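Local coordinates for hypothetical protein BQLF2 (Murid herpesvirus 4, PDB 2OA5) that is an abundant tegument protein of the BLRF2 family and probably plays a structural part in the virus particle, where it is likely to work as an oligomer, at residues E16-R19 against L20-N24; A46-R49 against E50-V54. All coordinates share one frame; numbering follows the deposited sequence.

Contact 1 (E16-R19 against L20-N24); sequences EVER and LKLEN. With PE5 (3,6,9,12,15,18,21,24-octaoxahexacosan-1-ol), chain C.
The backbone oxygen of Glu16 accepts the amide of Leu20, with Leu20 N 2.9 Å from Glu16 O. The Leu20 side chain also packs on this oxygen, Leu20 CG lying 3.3 Å from Glu16 O. These are two to three turns in the middle of helix 8-33. The i to i+4 ladder continues through Lys21 on Val17, Leu22 on Glu18 and Glu23 on Arg19. The Leu22 bond is nearly straight, at 175°.

Val17 and Lys21 run side by side. Val17 CG1 is turned opposite its own amide nitrogen (chi1 165°), beside the carbonyl carbon, and meets Lys21 CE at 3.6 Å. Glu18 crosses Lys21 at about a right angle, but their charged ends stay apart. Glu16 forms a salt bridge with Arg19, Arg19 NE to Glu16 OE1 at 3.0 Å. The donor hydrogen is well off line, at 135°. Glu16 OE1 is met nearly along its C-O axis but is tilted out of the guanidinium plane. The polyether PE5 lies along Glu16, its C6 atom 3.6 Å from Glu16 CG.

Val17, Leu20 and Asn24 each meet their own counterparts in the second subunit. This is consistent with a parallel, in-register coiled-coil pairing, with a polar Asn24 pair in an otherwise aliphatic stripe. Glu16 pairs with Arg19 along the helix and, weakly, with Lys48 of the second subunit.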
loop_
_atom_site.group_PDB
_atom_site.type_symbol
_atom_site.label_atom_id
_atom_site.label_comp_id
_atom_site.label_asym_id
_atom_site.label_seq_id
_atom_site.Cartn_x
_atom_site.Cartn_y
_atom_site.Cartn_z
ATOM N N GLU B 16 -2.119 15.890 20.514
ATOM C CA GLU B 16 -3.304 15.059 20.672
ATOM C C GLU B 16 -2.956 13.625 21.022
ATOM O O GLU B 16 -3.665 12.998 21.815
ATOM C CB GLU B 16 -4.161 15.090 19.400
ATOM C CG GLU B 16 -5.572 14.510 19.577
ATOM C CD GLU B 16 -6.403 15.272 20.603
ATOM O OE1 GLU B 16 -5.885 16.244 21.192
ATOM O OE2 GLU B 16 -7.577 14.901 20.826
ATOM N N VAL B 17 -1.876 13.106 20.438
ATOM C CA VAL B 17 -1.443 11.738 20.717
ATOM C C VAL B 17 -1.029 11.633 22.178
ATOM O O VAL B 17 -1.307 10.633 22.840
ATOM C CB VAL B 17 -0.224 11.303 19.852
ATOM C CG1 VAL B 17 0.399 10.030 20.441
ATOM C CG2 VAL B 17 -0.658 11.039 18.421
ATOM N N GLU B 18 -0.361 12.673 22.669
ATOM C CA GLU B 18 0.090 12.712 24.054
ATOM C C GLU B 18 -1.117 12.810 24.974
ATOM O O GLU B 18 -1.209 12.088 25.966
ATOM C CB GLU B 18 1.021 13.909 24.274
ATOM C CG GLU B 18 1.759 13.879 25.609
ATOM C CD GLU B 18 2.499 12.575 25.831
ATOM O OE1 GLU B 18 2.915 11.961 24.827
ATOM O OE2 GLU B 18 2.675 12.171 27.003
ATOM N N ARG B 19 -2.054 13.687 24.636
ATOM C CA ARG B 19 -3.253 13.834 25.448
ATOM C C ARG B 19 -3.950 12.494 25.563
ATOM O O ARG B 19 -4.327 12.073 26.653
ATOM C CB ARG B 19 -4.242 14.823 24.828
ATOM C CG ARG B 19 -3.818 16.269 24.773
ATOM C CD ARG B 19 -5.050 17.114 24.495
ATOM N NE ARG B 19 -4.906 18.006 23.347
ATOM C CZ ARG B 19 -4.016 18.988 23.270
ATOM N NH1 ARG B 19 -3.177 19.204 24.272
ATOM N NH2 ARG B 19 -3.985 19.776 22.206
ATOM N N LEU B 20 -4.133 11.830 24.423
ATOM C CA LEU B 20 -4.808 10.539 24.397
ATOM C C LEU B 20 -4.070 9.497 25.214
ATOM O O LEU B 20 -4.699 8.665 25.872
ATOM C CB LEU B 20 -4.990 10.077 22.949
ATOM C CG LEU B 20 -6.121 10.843 22.251
ATOM C CD1 LEU B 20 -6.009 10.703 20.748
ATOM C CD2 LEU B 20 -7.456 10.314 22.742
ATOM N N LYS B 21 -2.741 9.534 25.177
ATOM C CA LYS B 21 -1.944 8.587 25.956
ATOM C C LYS B 21 -2.182 8.818 27.444
ATOM O O LYS B 21 -2.474 7.885 28.192
ATOM C CB LYS B 21 -0.456 8.759 25.647
ATOM C CG LYS B 21 0.018 7.909 24.497
ATOM C CD LYS B 21 1.346 8.380 23.939
ATOM C CE LYS B 21 1.680 7.572 22.698
ATOM N NZ LYS B 21 1.387 6.131 22.921
ATOM N N LEU B 22 -2.055 10.076 27.863
ATOM C CA LEU B 22 -2.257 10.446 29.261
ATOM C C LEU B 22 -3.602 9.951 29.766
ATOM O O LEU B 22 -3.680 9.179 30.718
ATOM C CB LEU B 22 -2.172 11.963 29.422
ATOM C CG LEU B 22 -0.768 12.555 29.303
ATOM C CD1 LEU B 22 -0.833 14.068 29.326
ATOM C CD2 LEU B 22 0.093 12.032 30.447
ATOM N N GLU B 23 -4.671 10.391 29.106
ATOM C CA GLU B 23 -6.005 9.991 29.508
ATOM C C GLU B 23 -6.186 8.485 29.475
ATOM O O GLU B 23 -6.728 7.909 30.411
ATOM C CB GLU B 23 -7.046 10.655 28.613
ATOM C CG GLU B 23 -8.466 10.332 29.013
ATOM C CD GLU B 23 -9.478 11.125 28.228
ATOM O OE1 GLU B 23 -9.397 12.372 28.249
ATOM O OE2 GLU B 23 -10.355 10.504 27.595
ATOM N N ASN B 24 -5.730 7.842 28.403
ATOM C CA ASN B 24 -5.877 6.401 28.291
ATOM C C ASN B 24 -5.107 5.660 29.383
ATOM O O ASN B 24 -5.489 4.554 29.765
ATOM C CB ASN B 24 -5.469 5.932 26.892
ATOM C CG ASN B 24 -6.514 6.287 25.836
ATOM O OD1 ASN B 24 -7.394 7.121 26.072
ATOM N ND2 ASN B 24 -6.416 5.665 24.669
HETATM C C48 PE5 C . -10.684 7.386 12.747
HETATM C C50 PE5 C . -10.073 8.463 13.652
HETATM O O1 PE5 C . -9.588 9.573 12.888
HETATM C C1 PE5 C . -8.216 9.846 13.217
HETATM C C2 PE5 C . -8.097 11.209 13.867
HETATM O O2 PE5 C . -6.948 11.896 13.368
HETATM C C3 PE5 C . -7.068 13.293 13.630
HETATM C C4 PE5 C . -6.143 13.705 14.754
HETATM O O3 PE5 C . -6.899 14.308 15.808
HETATM C C5 PE5 C . -6.315 15.566 16.162
HETATM C C6 PE5 C . -7.299 16.392 16.972
HETATM O O4 PE5 C . -6.676 17.623 17.371
HETATM C C7 PE5 C . -7.610 18.473 18.047
HETATM C C8 PE5 C . -7.084 19.901 18.043
HETATM O O5 PE5 C . -8.121 20.842 18.363
HETATM C C9 PE5 C . -8.139 21.891 17.381
HETATM C C10 PE5 C . -7.708 23.219 17.988
HETATM O O6 PE5 C . -7.488 24.189 16.942
HETATM C C11 PE5 C . -7.467 25.520 17.489
HETATM C C12 PE5 C . -7.937 26.527 16.446
HETATM O O7 PE5 C . -9.084 27.240 16.938
HETATM C C13 PE5 C . -9.590 28.147 15.943
HETATM C C14 PE5 C . -9.608 27.493 14.572
HETATM O O8 PE5 C . -10.958 27.284 14.123
HETATM C C15 PE5 C . -10.943 26.680 12.820
HETATM C C16 PE5 C . -12.374 26.351 12.399
HETATM O O52 PE5 C . -12.440 26.215 10.980
#

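Contact 2 (A46-R49 against E50-V54); sequences AAKR and ESIIV
Arg49 runs alongside Ile53, one turn further on in helix 46-76. Its CB lies 3.1 Å from Glu50 N, the next amide in the chain. CG is the atom that reaches across the turn, meeting Ile53 CD1 at 3.8 Å. The chain is extended as far as CD, with CG opposite the amide nitrogen (chi1 174°). It then bends at chi3 (60°). Beyond CG the arginine leaves Ile53. Its NE stays 5.9 Å from Glu50 OE1, so these opposite charges do not pair directly. At the tip, NH1 has a long, weak ion pair with Glu23 of the second subunit. NH2 lies close to a like charge, Arg19 of the second subunit, and the Glu23 pair may offset part of the repulsion.

Ile53 also lies over the carbonyl of Arg49. Its CG1 rests 3.5 Å from Arg49 O. That oxygen also accepts the Ile53 amide, with Ile53 N 2.9 Å from Arg49 O.

Lys48 and Ile52 make a second pair, set at a slant to each other. Lys48 bends at chi2, and its CE touches Ile52 CD1 at 3.8 Å. The amine goes on to a salt bridge with Glu82 of the third subunit. Glu50 and Ser51 place their CB atoms against carbonyl oxygens of the preceding turn. Glu50 CB is 3.4 Å from Ala46 O, while the Glu50 carboxylate pairs with Arg73 of the third subunit.

Thr45, just before the helix, bonds through OG1 to Lys48 N, as an N-cap does. Both the apolar parts and the charged ends of this region meet the third subunit: Arg49 packs on its Leu85 and Ile52 on its Leu89. Together with the Lys48 and Glu50 ion pairs, they probably help to hold these subunits together.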
loop_
_atom_site.group_PDB
_atom_site.type_symbol
_atom_site.label_atom_id
_atom_site.label_comp_id
_atom_site.label_asym_id
_atom_site.label_seq_id
_atom_site.Cartn_x
_atom_site.Cartn_y
_atom_site.Cartn_z
ATOM N N ALA B 46 1.414 -2.781 25.927
ATOM C CA ALA B 46 1.707 -2.417 24.544
ATOM C C ALA B 46 2.546 -3.484 23.843
ATOM O O ALA B 46 2.243 -3.901 22.721
ATOM C CB ALA B 46 2.425 -1.074 24.507
ATOM N N ALA B 47 3.607 -3.929 24.514
ATOM C CA ALA B 47 4.493 -4.948 23.963
ATOM C C ALA B 47 3.751 -6.273 23.740
ATOM O O ALA B 47 3.998 -6.975 22.758
ATOM C CB ALA B 47 5.690 -5.149 24.896
ATOM N N LYS B 48 2.835 -6.602 24.649
ATOM C CA LYS B 48 2.045 -7.831 24.552
ATOM C C LYS B 48 1.075 -7.752 23.379
ATOM O O LYS B 48 0.929 -8.702 22.609
ATOM C CB LYS B 48 1.255 -8.048 25.847
ATOM C CG LYS B 48 0.158 -9.101 25.778
ATOM C CD LYS B 48 0.688 -10.508 25.974
ATOM C CE LYS B 48 -0.466 -11.483 26.211
ATOM N NZ LYS B 48 -0.331 -12.209 27.508
ATOM N N ARG B 49 0.401 -6.616 23.263
ATOM C CA ARG B 49 -0.545 -6.401 22.184
ATOM C C ARG B 49 0.175 -6.502 20.838
ATOM O O ARG B 49 -0.300 -7.164 19.922
ATOM C CB ARG B 49 -1.200 -5.027 22.330
ATOM C CG ARG B 49 -2.104 -4.652 21.181
ATOM C CD ARG B 49 -2.685 -3.269 21.376
ATOM N NE ARG B 49 -1.654 -2.245 21.472
ATOM C CZ ARG B 49 -1.477 -1.453 22.521
ATOM N NH1 ARG B 49 -2.272 -1.560 23.585
ATOM N NH2 ARG B 49 -0.502 -0.550 22.512
ATOM N N GLU B 50 1.330 -5.848 20.737
ATOM C CA GLU B 50 2.126 -5.849 19.509
ATOM C C GLU B 50 2.563 -7.251 19.110
ATOM O O GLU B 50 2.627 -7.580 17.925
ATOM C CB GLU B 50 3.369 -4.971 19.681
ATOM C CG GLU B 50 4.281 -4.884 18.448
ATOM C CD GLU B 50 3.809 -3.869 17.406
ATOM O OE1 GLU B 50 2.738 -3.262 17.593
ATOM O OE2 GLU B 50 4.520 -3.677 16.397
ATOM N N SER B 51 2.869 -8.075 20.110
ATOM C CA SER B 51 3.316 -9.437 19.871
ATOM C C SER B 51 2.206 -10.305 19.306
ATOM O O SER B 51 2.433 -11.120 18.413
ATOM C CB SER B 51 3.845 -10.055 21.168
ATOM O OG SER B 51 3.180 -11.273 21.448
ATOM N N ILE B 52 1.000 -10.130 19.840
ATOM C CA ILE B 52 -0.159 -10.893 19.386
ATOM C C ILE B 52 -0.589 -10.433 17.990
ATOM O O ILE B 52 -0.850 -11.246 17.106
ATOM C CB ILE B 52 -1.369 -10.725 20.373
ATOM C CG1 ILE B 52 -1.064 -11.411 21.713
ATOM C CG2 ILE B 52 -2.631 -11.323 19.770
ATOM C CD1 ILE B 52 -2.172 -11.253 22.778
ATOM N N ILE B 53 -0.661 -9.117 17.804
ATOM C CA ILE B 53 -1.075 -8.538 16.535
ATOM C C ILE B 53 -0.136 -8.927 15.390
ATOM O O ILE B 53 -0.586 -9.352 14.322
ATOM C CB ILE B 53 -1.183 -6.997 16.663
ATOM C CG1 ILE B 53 -2.529 -6.650 17.317
ATOM C CG2 ILE B 53 -0.998 -6.317 15.285
ATOM C CD1 ILE B 53 -2.815 -5.169 17.445
ATOM N N VAL B 54 1.168 -8.794 15.620
ATOM C CA VAL B 54 2.137 -9.151 14.591
ATOM C C VAL B 54 2.067 -10.644 14.269
ATOM O O VAL B 54 2.030 -11.041 13.103
ATOM C CB VAL B 54 3.571 -8.765 15.015
ATOM C CG1 VAL B 54 4.599 -9.383 14.066
ATOM C CG2 VAL B 54 3.706 -7.257 15.002
#

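Contacts 1 and 2 are short runs of successive helices, 8-33 and 46-76. Their centres are 20 Å apart and they do not touch. Both reach the second subunit, but in different ways. Contact 1 is partly buried. Its helix meets the second subunit through matching residues, with aliphatic side chains and asparagines facing their counterparts, and its salt bridge stays within the segment. Contact 2 is a surface contact, though Ile53 is buried. It lies nearer the centre of the chain, and its strong ion pairs go to the third subunit. Weak charge pairs, Glu16 with Lys48 and Arg49 with Glu23, also link the two regions between one subunit and the second.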